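Local coordinates for protein Methylcobalamin\: coenzyme M methyltransferase (Methanosarcina mazei, PDB 4AY7) that transfers a methyl group from a methylated corrinoid to coenzyme M in methanogenesis, with the help of a bound zinc ion, at residues V31-V36 / D319-G324; A21-E26 / R287-V292; K305-A310 / L339-D344; L75-L80 / P149-M154. One frame throughout, in Å; residues are numbered along the deposited sequence.

Interaction 1: V31-V36 / D319-G324; sequences VPVCSV and DVLAPG. With MG (magnesium ion), chain D.
Val33 lies beside Leu321 in a single bridge that docks the irregular segment 31-36 onto strand 320-323, the last strand of the TIM barrel. Backbone bonds carry the join. Leu321 N donates to Pro32 O at 2.9 Å, and Cys34 N returns the bond to Leu321 O, also at 2.9 Å, so Leu321 is held through both its polar backbone atoms. Because Val33 also pairs its backbone with Glu76, the segment fills the seam between the last and first strands. Apolar contacts pad both flanks. Val33 CG2 runs alongside Leu321 CD2 at 4.0 Å, two branched side chains pointing the same way beneath helix 333-346. Pro32 CG meets Val320 CG2 at 3.8 Å, the ring crossing the valine at about a right angle, and Cys34 SG rests on Val320 CG1. Val31 CG1, anti to its own N (chi1 171°), is thereby laid close to Leu321 N. Metal binding marks one end: Asp319 OD1 holds a magnesium ion at 2.2 Å, while its OD2 is taken by Lys279 and Leu288 N. At the other end a water links the segments, accepting from Val36 N at 3.1 Å and donating to Pro323 O at 3.0 Å.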
loop_
_atom_site.group_PDB
_atom_site.type_symbol
_atom_site.label_atom_id
_atom_site.label_comp_id
_atom_site.label_asym_id
_atom_site.label_seq_id
_atom_site.Cartn_x
_atom_site.Cartn_y
_atom_site.Cartn_z
ATOM N N VAL A 31 0.879 3.400 20.081
ATOM C CA VAL A 31 0.827 3.441 18.612
ATOM C C VAL A 31 1.545 2.179 18.049
ATOM O O VAL A 31 2.684 1.891 18.458
ATOM C CB VAL A 31 1.511 4.720 18.111
ATOM C CG1 VAL A 31 1.695 4.718 16.596
ATOM C CG2 VAL A 31 0.764 5.983 18.646
ATOM N N PRO A 32 0.862 1.373 17.205
ATOM C CA PRO A 32 1.548 0.233 16.533
ATOM C C PRO A 32 2.559 0.754 15.577
ATOM O O PRO A 32 2.397 1.879 15.045
ATOM C CB PRO A 32 0.449 -0.432 15.732
ATOM C CG PRO A 32 -0.560 0.590 15.571
ATOM C CD PRO A 32 -0.486 1.573 16.672
ATOM N N VAL A 33 3.609 -0.044 15.361
ATOM C CA VAL A 33 4.663 0.308 14.413
ATOM C C VAL A 33 4.731 -0.781 13.392
ATOM O O VAL A 33 4.958 -1.940 13.727
ATOM C CB VAL A 33 6.013 0.585 15.056
ATOM C CG1 VAL A 33 6.461 -0.573 15.972
ATOM C CG2 VAL A 33 7.040 0.988 14.013
ATOM N N CYS A 34 4.474 -0.392 12.165
ATOM C CA CYS A 34 4.525 -1.380 11.057
ATOM C C CYS A 34 4.617 -0.682 9.741
ATOM O O CYS A 34 4.770 0.536 9.716
ATOM C CB CYS A 34 3.322 -2.283 11.093
ATOM S SG CYS A 34 1.835 -1.460 10.648
ATOM N N SER A 35 4.598 -1.454 8.640
ATOM C CA SER A 35 4.537 -0.866 7.293
ATOM C C SER A 35 3.328 -1.350 6.566
ATOM O O SER A 35 3.002 -2.553 6.625
ATOM C CB SER A 35 5.823 -1.213 6.531
ATOM O OG SER A 35 5.832 -0.473 5.322
ATOM N N VAL A 36 2.646 -0.433 5.894
ATOM C CA VAL A 36 1.524 -0.731 5.064
ATOM C C VAL A 36 2.008 -0.673 3.616
ATOM O O VAL A 36 1.276 -1.015 2.716
ATOM C CB VAL A 36 0.281 0.172 5.315
ATOM C CG1 VAL A 36 -0.176 0.052 6.765
ATOM C CG2 VAL A 36 0.585 1.656 5.036
ATOM N N ASP A 319 -1.159 7.887 13.964
ATOM C CA ASP A 319 -1.942 6.810 14.479
ATOM C C ASP A 319 -1.285 5.463 14.397
ATOM O O ASP A 319 -1.529 4.576 15.226
ATOM C CB ASP A 319 -3.302 6.837 13.823
ATOM C CG ASP A 319 -4.007 8.154 14.052
ATOM O OD1 ASP A 319 -4.337 8.393 15.222
ATOM O OD2 ASP A 319 -4.145 9.003 13.149
ATOM N N VAL A 320 -0.536 5.269 13.336
ATOM C CA VAL A 320 0.257 4.077 13.065
ATOM C C VAL A 320 1.629 4.545 12.556
ATOM O O VAL A 320 1.705 5.265 11.533
ATOM C CB VAL A 320 -0.354 3.147 12.013
ATOM C CG1 VAL A 320 0.666 2.056 11.625
ATOM C CG2 VAL A 320 -1.708 2.526 12.508
ATOM N N LEU A 321 2.667 4.242 13.313
ATOM C CA LEU A 321 4.026 4.716 12.940
ATOM C C LEU A 321 4.537 3.804 11.838
ATOM O O LEU A 321 4.524 2.549 11.975
ATOM C CB LEU A 321 4.963 4.679 14.100
ATOM C CG LEU A 321 6.436 5.050 13.909
ATOM C CD1 LEU A 321 6.481 6.477 13.402
ATOM C CD2 LEU A 321 7.356 4.825 15.116
ATOM N N ALA A 322 4.982 4.418 10.747
ATOM C CA ALA A 322 5.362 3.628 9.543
ATOM C C ALA A 322 6.229 4.442 8.599
ATOM O O ALA A 322 6.238 5.652 8.682
ATOM C CB ALA A 322 4.091 3.135 8.809
ATOM N N PRO A 323 6.903 3.758 7.607
ATOM C CA PRO A 323 7.582 4.464 6.535
ATOM C C PRO A 323 6.561 5.320 5.751
ATOM O O PRO A 323 5.408 4.920 5.578
ATOM C CB PRO A 323 8.145 3.331 5.676
ATOM C CG PRO A 323 8.274 2.177 6.640
ATOM C CD PRO A 323 7.088 2.299 7.519
ATOM N N GLY A 324 7.008 6.417 5.183
ATOM C CA GLY A 324 6.157 7.210 4.368
ATOM C C GLY A 324 5.798 6.590 3.018
ATOM O O GLY A 324 4.774 6.877 2.481
HETATM MG MG MG D . -4.955 9.146 17.183
HETATM O O HOH W 1 4.302 2.185 5.378
HETATM O O HOH W 2 -4.400 7.506 18.238
HETATM O O HOH W 3 -3.493 10.547 17.679
#

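Interaction 2: A21-E26 / R287-V292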
loop_
_atom_site.group_PDB
_atom_site.type_symbol
_atom_site.label_atom_id
_atom_site.label_comp_id
_atom_site.label_asym_id
_atom_site.label_seq_id
_atom_site.Cartn_x
_atom_site.Cartn_y
_atom_site.Cartn_z
ATOM N N ALA A 21 -7.693 -1.485 15.893
ATOM C CA ALA A 21 -8.176 -0.393 16.808
ATOM C C ALA A 21 -7.564 0.952 16.420
ATOM O O ALA A 21 -8.287 1.989 16.220
ATOM C CB ALA A 21 -7.896 -0.746 18.267
ATOM N N ALA A 22 -6.261 0.953 16.220
ATOM C CA ALA A 22 -5.583 2.186 15.784
ATOM C C ALA A 22 -6.094 2.825 14.541
ATOM O O ALA A 22 -6.260 4.043 14.470
ATOM C CB ALA A 22 -4.067 1.978 15.715
ATOM N N LEU A 23 -6.285 1.981 13.501
ATOM C CA LEU A 23 -6.758 2.438 12.230
ATOM C C LEU A 23 -8.195 2.919 12.340
ATOM O O LEU A 23 -8.572 3.894 11.707
ATOM C CB LEU A 23 -6.573 1.359 11.119
ATOM C CG LEU A 23 -5.139 1.040 10.720
ATOM C CD1 LEU A 23 -4.992 -0.243 9.855
ATOM C CD2 LEU A 23 -4.545 2.328 10.072
ATOM N N LYS A 24 -9.007 2.249 13.122
ATOM C CA LYS A 24 -10.370 2.701 13.274
ATOM C C LYS A 24 -10.521 3.925 14.189
ATOM O O LYS A 24 -11.588 4.554 14.205
ATOM C CB LYS A 24 -11.197 1.581 13.820
ATOM C CG LYS A 24 -11.408 0.434 12.858
ATOM C CD LYS A 24 -12.475 -0.438 13.494
ATOM C CE LYS A 24 -12.481 -1.855 12.966
ATOM N NZ LYS A 24 -13.313 -2.680 13.895
ATOM N N GLY A 25 -9.483 4.293 14.916
ATOM C CA GLY A 25 -9.585 5.453 15.843
ATOM C C GLY A 25 -10.140 5.099 17.195
ATOM O O GLY A 25 -10.578 5.980 17.960
ATOM N N GLU A 26 -10.125 3.832 17.527
ATOM C CA GLU A 26 -10.486 3.398 18.868
ATOM C C GLU A 26 -9.315 3.521 19.812
ATOM O O GLU A 26 -8.135 3.548 19.371
ATOM C CB GLU A 26 -10.923 1.957 18.751
ATOM C CG GLU A 26 -12.163 1.812 17.892
ATOM C CD GLU A 26 -12.461 0.381 17.565
ATOM O OE1 GLU A 26 -11.520 -0.416 17.672
ATOM O OE2 GLU A 26 -13.615 0.036 17.201
ATOM N N ARG A 287 -7.691 8.226 10.026
ATOM C CA ARG A 287 -6.469 8.197 10.801
ATOM C C ARG A 287 -5.274 8.315 9.910
ATOM O O ARG A 287 -5.364 8.115 8.682
ATOM C CB ARG A 287 -6.402 6.922 11.611
ATOM C CG ARG A 287 -6.969 6.992 13.008
ATOM C CD ARG A 287 -8.430 7.437 13.017
ATOM N NE ARG A 287 -9.302 6.581 12.245
ATOM C CZ ARG A 287 -10.472 6.926 11.719
ATOM N NH1 ARG A 287 -11.031 8.101 11.944
ATOM N NH2 ARG A 287 -11.174 6.060 10.997
ATOM N N LEU A 288 -4.123 8.636 10.486
ATOM C CA LEU A 288 -2.907 8.919 9.705
ATOM C C LEU A 288 -1.796 7.897 9.971
ATOM O O LEU A 288 -1.494 7.538 11.121
ATOM C CB LEU A 288 -2.418 10.342 9.922
ATOM C CG LEU A 288 -1.442 10.944 8.915
ATOM C CD1 LEU A 288 -2.056 11.059 7.530
ATOM C CD2 LEU A 288 -0.869 12.297 9.398
ATOM N N VAL A 289 -1.273 7.341 8.889
ATOM C CA VAL A 289 -0.269 6.302 8.937
ATOM C C VAL A 289 0.979 6.879 8.277
ATOM O O VAL A 289 0.921 7.451 7.207
ATOM C CB VAL A 289 -0.693 5.053 8.177
ATOM C CG1 VAL A 289 0.427 4.008 8.240
ATOM C CG2 VAL A 289 -2.080 4.519 8.679
ATOM N N GLY A 290 2.115 6.705 8.929
ATOM C CA GLY A 290 3.381 7.240 8.377
ATOM C C GLY A 290 4.322 7.680 9.464
ATOM O O GLY A 290 4.217 7.170 10.555
ATOM N N ASN A 291 5.239 8.621 9.206
ATOM C CA ASN A 291 5.481 9.268 7.903
ATOM C C ASN A 291 6.983 9.383 7.590
ATOM O O ASN A 291 7.444 10.404 7.015
ATOM C CB ASN A 291 4.878 10.662 7.913
ATOM C CG ASN A 291 5.458 11.526 9.006
ATOM O OD1 ASN A 291 6.244 11.041 9.817
ATOM N ND2 ASN A 291 5.059 12.782 9.054
ATOM N N VAL A 292 7.762 8.395 8.022
ATOM C CA VAL A 292 9.178 8.591 8.065
ATOM C C VAL A 292 9.698 8.395 6.624
ATOM O O VAL A 292 9.357 7.397 5.944
ATOM C CB VAL A 292 9.895 7.685 9.139
ATOM C CG1 VAL A 292 11.423 7.971 9.112
ATOM C CG2 VAL A 292 9.317 7.926 10.559
#
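Arg287 NE reaches the helix-end carbonyl Leu23 O at 2.8 Å, and this almost straight bond (175°) is the tight part of the contact. The oxygen lies in the guanidinium plane, whereas the NE approaches from above the carbonyl plane. Bends at chi2 (57°) and chi3 (58°) fold the arginine back under the helix terminus, setting CG 3.4 Å from Ala22 O and placing Lys24 O over one face of the guanidinium. A positive donor probably suits the negative end of the helix, where Leu23 O takes the bond. That terminus is a Schellman motif: Glu26 N bonds to Ala21 O, Gly25 N weakly to Ala22 O, and Gly25 turns the chain with positive phi. Gly25 also has no CB to run into Arg287 CD, which passes 3.6 Å from its CA. A leucine in place of Arg287 has no NE-H, and Leu23 O would probably be left without its straight, charged hydrogen bond. Deeper in, Leu23 CD2 touches Val289 CG2 at 3.6 Å; leucine here also meets Val242, Val244 and Val320, so helix 15-24 closes the N-terminal mouth of the barrel. The outer side is looser: Lys24 is exposed and starts off away from the strand, its chain touching Val242, and Gly25 lies exposed at the margin.

Interaction 3: K305-A310 / L339-D344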
loop_
_atom_site.group_PDB
_atom_site.type_symbol
_atom_site.label_atom_id
_atom_site.label_comp_id
_atom_site.label_asym_id
_atom_site.label_seq_id
_atom_site.Cartn_x
_atom_site.Cartn_y
_atom_site.Cartn_z
ATOM N N LYS A 305 18.775 9.651 13.368
ATOM C CA LYS A 305 17.912 10.518 12.592
ATOM C C LYS A 305 16.536 9.896 12.365
ATOM O O LYS A 305 15.481 10.567 12.436
ATOM C CB LYS A 305 18.598 10.898 11.335
ATOM C CG LYS A 305 17.916 11.911 10.433
ATOM C CD LYS A 305 18.395 11.680 8.986
ATOM C CE LYS A 305 17.615 12.521 7.931
ATOM N NZ LYS A 305 18.554 13.508 7.341
ATOM N N ILE A 306 16.506 8.580 12.139
ATOM C CA ILE A 306 15.264 7.810 12.027
ATOM C C ILE A 306 14.507 7.925 13.358
ATOM O O ILE A 306 13.302 8.231 13.343
ATOM C CB ILE A 306 15.519 6.361 11.636
ATOM C CG1 ILE A 306 16.180 6.320 10.260
ATOM C CG2 ILE A 306 14.282 5.447 11.758
ATOM C CD1 ILE A 306 16.868 4.959 9.924
ATOM N N LYS A 307 15.185 7.740 14.484
ATOM C CA LYS A 307 14.486 7.789 15.806
ATOM C C LYS A 307 13.949 9.182 16.096
ATOM O O LYS A 307 12.811 9.308 16.525
ATOM C CB LYS A 307 15.314 7.264 16.968
ATOM C CG LYS A 307 15.715 5.795 16.808
ATOM C CD LYS A 307 16.024 5.092 18.130
ATOM C CE LYS A 307 17.286 5.570 18.754
ATOM N NZ LYS A 307 17.680 4.889 20.065
ATOM N N ALA A 308 14.725 10.195 15.775
ATOM C CA ALA A 308 14.291 11.559 15.941
ATOM C C ALA A 308 13.008 11.908 15.131
ATOM O O ALA A 308 12.064 12.542 15.658
ATOM C CB ALA A 308 15.408 12.537 15.628
ATOM N N GLU A 309 12.959 11.512 13.875
ATOM C CA GLU A 309 11.829 11.821 13.006
ATOM C C GLU A 309 10.643 10.966 13.368
ATOM O O GLU A 309 9.529 11.445 13.254
ATOM C CB GLU A 309 12.218 11.674 11.512
ATOM C CG GLU A 309 13.234 12.776 11.159
ATOM C CD GLU A 309 13.793 12.638 9.729
ATOM O OE1 GLU A 309 13.196 11.866 8.914
ATOM O OE2 GLU A 309 14.855 13.296 9.438
ATOM N N ALA A 310 10.877 9.723 13.812
ATOM C CA ALA A 310 9.834 8.853 14.387
ATOM C C ALA A 310 9.164 9.490 15.594
ATOM O O ALA A 310 7.901 9.642 15.694
ATOM C CB ALA A 310 10.396 7.492 14.778
ATOM N N LEU A 339 12.978 2.240 13.647
ATOM C CA LEU A 339 11.570 2.652 13.835
ATOM C C LEU A 339 10.869 2.113 15.057
ATOM O O LEU A 339 10.156 2.817 15.790
ATOM C CB LEU A 339 10.690 2.213 12.640
ATOM C CG LEU A 339 10.618 3.081 11.408
ATOM C CD1 LEU A 339 9.617 2.480 10.374
ATOM C CD2 LEU A 339 10.331 4.526 11.798
ATOM N N VAL A 340 11.013 0.833 15.243
ATOM C CA VAL A 340 10.430 0.094 16.305
ATOM C C VAL A 340 11.029 0.569 17.607
ATOM O O VAL A 340 10.280 0.855 18.585
ATOM C CB VAL A 340 10.680 -1.426 16.147
ATOM C CG1 VAL A 340 10.113 -2.138 17.373
ATOM C CG2 VAL A 340 10.092 -1.908 14.808
ATOM N N ALA A 341 12.360 0.748 17.634
ATOM C CA ALA A 341 13.020 1.261 18.841
ATOM C C ALA A 341 12.489 2.672 19.242
ATOM O O ALA A 341 12.198 2.893 20.377
ATOM C CB ALA A 341 14.560 1.265 18.681
ATOM N N ALA A 342 12.308 3.574 18.284
ATOM C CA ALA A 342 11.740 4.882 18.572
ATOM C C ALA A 342 10.350 4.781 19.235
ATOM O O ALA A 342 9.966 5.556 20.122
ATOM C CB ALA A 342 11.704 5.704 17.291
ATOM N N ARG A 343 9.562 3.825 18.770
ATOM C CA ARG A 343 8.223 3.673 19.313
ATOM C C ARG A 343 8.382 3.201 20.757
ATOM O O ARG A 343 7.757 3.715 21.651
ATOM C CB ARG A 343 7.397 2.686 18.498
ATOM C CG ARG A 343 5.900 2.666 18.771
ATOM C CD ARG A 343 5.463 1.986 20.036
ATOM N NE ARG A 343 6.036 0.632 20.128
ATOM C CZ ARG A 343 5.419 -0.454 19.743
ATOM N NH1 ARG A 343 4.301 -0.421 19.076
ATOM N NH2 ARG A 343 6.000 -1.601 19.912
ATOM N N ASP A 344 9.207 2.187 20.970
ATOM C CA ASP A 344 9.333 1.657 22.352
ATOM C C ASP A 344 9.840 2.727 23.375
ATOM O O ASP A 344 9.374 2.833 24.544
ATOM C CB ASP A 344 10.188 0.389 22.319
ATOM C CG ASP A 344 9.456 -0.779 21.651
ATOM O OD1 ASP A 344 8.259 -0.628 21.297
ATOM O OD2 ASP A 344 10.075 -1.834 21.409
#
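Ala342 pushes its methyl group between Lys307 and Ala310, and its CB comes within 3.4 Å of Ala310 CB, tighter than usual van der Waals contact for two carbons. Ala342 CB also lies 3.8 Å from Lys307 CA, close enough to touch the backbone itself. Alanine suits both positions because its short side chain lets the axes of 305-310 and 339-344 come within 8.5 Å of each other, crossing at -48°. Nearer the N-terminal ends, Ile306 and Leu339 cross at about a right angle. Ile306 CG2 stands anti to the backbone N (chi1 -62° for CG1), which aims this branch at Leu339 CD2, 4.1 Å away. Leu339 starts off away from the opposing helix, but CD2 swings back toward it and also approaches Ala310. The two segments belong to helices 303-315 and 333-346, successive outer helices of the TIM barrel, joined through strand 320-323. Beneath them, Ala310 and Arg343 rest on Leu321 of that strand. Toward the surface, Lys307 lays its aliphatic part along the second helix, with CD 4.1 Å from Ala341 CB. Lysine suits this border position, since its methylenes can cover alanines while its ammonium finds a carboxylate: a bend at chi3 (-70°) carries NZ off to a salt bridge with Glu345.

Interaction 4: L75-L80 / P149-M154; sequences LEAVRL and PIVGGM
Val78 N donates to Pro149 O at 3.0 Å, the first of four backbone hydrogen bonds that alternate between the two segments. Val151 N then bonds to Val78 O, Leu80 N to Val151 O, and Gly153 N to Leu80 O at 2.8 Å, the last nearly straight (173°). This is the parallel pairing of the first two strands of the TIM barrel, 78-80 and 150-155. Around the bonds, CA-H groups also approach carbonyls, as Arg79 CA does Val151 O at 3.3 Å. Side chains divide between two faces. Leu80 and Ile150 point outward beneath helix 130-144, where Leu80 CD2 meets Ile150 CG2 at 3.7 Å; branched apolar residues suit this layer between sheet and helix. Arg79 and Val151 take the barrel's inner face. Ala77 CB, on that same side, touches Val151 CG2 at 4.0 Å and Pro149 CG at 3.8 Å. Arg79 CG, anti to the backbone N (chi1 -157°), crosses Val151 obliquely, and the guanidinium lies with one face over Gly153 CA, 3.7 Å from NH2. Any side chain on Gly153 would collide with this group. A methionine in place of Arg79 carries neither NE-H nor charge, so Val36 O would probably lose its partner and its loop be less well fixed. The buried positive charge beside Gln38, a coenzyme M-binding residue, is consistent with a pocket for an anionic substrate.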
loop_
_atom_site.group_PDB
_atom_site.type_symbol
_atom_site.label_atom_id
_atom_site.label_comp_id
_atom_site.label_asym_id
_atom_site.label_seq_id
_atom_site.Cartn_x
_atom_site.Cartn_y
_atom_site.Cartn_z
ATOM N N LEU A 75 8.722 -5.107 13.001
ATOM C CA LEU A 75 7.495 -4.463 12.473
ATOM C C LEU A 75 6.342 -5.353 12.876
ATOM O O LEU A 75 6.450 -6.598 12.847
ATOM C CB LEU A 75 7.532 -4.233 11.001
ATOM C CG LEU A 75 8.614 -3.276 10.485
ATOM C CD1 LEU A 75 8.516 -3.280 8.980
ATOM C CD2 LEU A 75 8.454 -1.880 11.123
ATOM N N GLU A 76 5.268 -4.697 13.304
ATOM C CA GLU A 76 4.160 -5.378 13.948
ATOM C C GLU A 76 3.063 -5.751 13.002
ATOM O O GLU A 76 1.922 -5.810 13.389
ATOM C CB GLU A 76 3.678 -4.487 15.093
ATOM C CG GLU A 76 4.769 -4.391 16.163
ATOM C CD GLU A 76 4.458 -3.442 17.334
ATOM O OE1 GLU A 76 3.659 -2.475 17.214
ATOM O OE2 GLU A 76 5.008 -3.728 18.433
ATOM N N ALA A 77 3.421 -6.134 11.772
ATOM C CA ALA A 77 2.457 -6.665 10.790
ATOM C C ALA A 77 3.283 -7.383 9.739
ATOM O O ALA A 77 4.495 -7.218 9.694
ATOM C CB ALA A 77 1.663 -5.561 10.128
ATOM N N VAL A 78 2.651 -8.209 8.936
ATOM C CA VAL A 78 3.351 -8.815 7.774
ATOM C C VAL A 78 2.661 -8.272 6.562
ATOM O O VAL A 78 1.433 -8.439 6.453
ATOM C CB VAL A 78 3.259 -10.339 7.764
ATOM C CG1 VAL A 78 4.004 -10.930 6.527
ATOM C CG2 VAL A 78 3.868 -10.918 9.041
ATOM N N ARG A 79 3.411 -7.691 5.629
ATOM C CA ARG A 79 2.863 -7.009 4.450
ATOM C C ARG A 79 3.404 -7.758 3.190
ATOM O O ARG A 79 4.601 -8.028 3.070
ATOM C CB ARG A 79 3.385 -5.605 4.381
ATOM C CG ARG A 79 2.557 -4.603 3.590
ATOM C CD ARG A 79 2.828 -4.589 2.176
ATOM N NE ARG A 79 2.303 -3.469 1.409
ATOM C CZ ARG A 79 2.531 -3.398 0.114
ATOM N NH1 ARG A 79 3.254 -4.338 -0.502
ATOM N NH2 ARG A 79 2.091 -2.389 -0.609
ATOM N N LEU A 80 2.502 -7.983 2.268
ATOM C CA LEU A 80 2.811 -8.567 0.953
ATOM C C LEU A 80 1.859 -8.046 -0.094
ATOM O O LEU A 80 0.777 -7.554 0.246
ATOM C CB LEU A 80 2.743 -10.088 1.038
ATOM C CG LEU A 80 1.427 -10.805 1.168
ATOM C CD1 LEU A 80 1.648 -12.287 0.917
ATOM C CD2 LEU A 80 0.800 -10.669 2.563
ATOM N N PRO A 149 -1.252 -9.253 12.512
ATOM C CA PRO A 149 -2.047 -8.841 11.362
ATOM C C PRO A 149 -1.285 -9.008 10.020
ATOM O O PRO A 149 -0.095 -8.826 9.976
ATOM C CB PRO A 149 -2.302 -7.369 11.652
ATOM C CG PRO A 149 -1.078 -6.897 12.340
ATOM C CD PRO A 149 -0.622 -8.090 13.183
ATOM N N ILE A 150 -2.010 -9.279 8.947
ATOM C CA ILE A 150 -1.500 -9.439 7.611
ATOM C C ILE A 150 -2.090 -8.323 6.819
ATOM O O ILE A 150 -3.291 -8.153 6.799
ATOM C CB ILE A 150 -1.896 -10.783 6.968
ATOM C CG1 ILE A 150 -1.361 -11.929 7.803
ATOM C CG2 ILE A 150 -1.399 -10.862 5.505
ATOM C CD1 ILE A 150 -1.748 -13.294 7.255
ATOM N N VAL A 151 -1.207 -7.497 6.275
ATOM C CA VAL A 151 -1.581 -6.425 5.385
ATOM C C VAL A 151 -1.380 -6.837 3.888
ATOM O O VAL A 151 -0.291 -7.182 3.465
ATOM C CB VAL A 151 -0.715 -5.210 5.658
ATOM C CG1 VAL A 151 -1.172 -4.108 4.723
ATOM C CG2 VAL A 151 -0.850 -4.768 7.138
ATOM N N GLY A 152 -2.459 -6.843 3.137
ATOM C CA GLY A 152 -2.439 -7.054 1.746
ATOM C C GLY A 152 -2.330 -5.765 0.982
ATOM O O GLY A 152 -3.229 -4.963 0.982
ATOM N N GLY A 153 -1.252 -5.643 0.227
ATOM C CA GLY A 153 -0.999 -4.491 -0.602
ATOM C C GLY A 153 -1.378 -4.706 -2.026
ATOM O O GLY A 153 -1.259 -5.850 -2.558
ATOM N N MET A 154 -1.826 -3.641 -2.682
ATOM C CA MET A 154 -2.141 -3.714 -4.098
ATOM C C MET A 154 -2.202 -2.321 -4.682
ATOM O O MET A 154 -2.399 -1.341 -3.977
ATOM C CB MET A 154 -3.456 -4.440 -4.323
ATOM C CG MET A 154 -4.580 -3.827 -3.526
ATOM S SD MET A 154 -6.220 -4.590 -3.684
ATOM C CE MET A 154 -6.749 -3.878 -5.235
#

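How the interactions relate
All four contacts belong to one TIM barrel. Along the chain, interaction 4 is nested within the loops closed by interactions 1 and 2, whose segments alternate, while interaction 3 lies wholly after interaction 2. Interactions 1 and 2, with centres 7 Å apart, share neighbouring strands 287-292 and 320-323, and Asp319 OD2 bonds to Leu288 N between them. Interaction 4, its centre about 11 Å from that of interaction 1, holds the sheet's opposite edge; Val33 O to Glu76 N and Val36 O to Arg79 NE tie the two across the seam. Interaction 3 lies in the outer helical layer, where Arg343 reaches both Val31 O and Glu76. Interactions 1 and 2 unite early and late chain parts; interactions 1 and 4 close the wall near the zinc and coenzyme M residues.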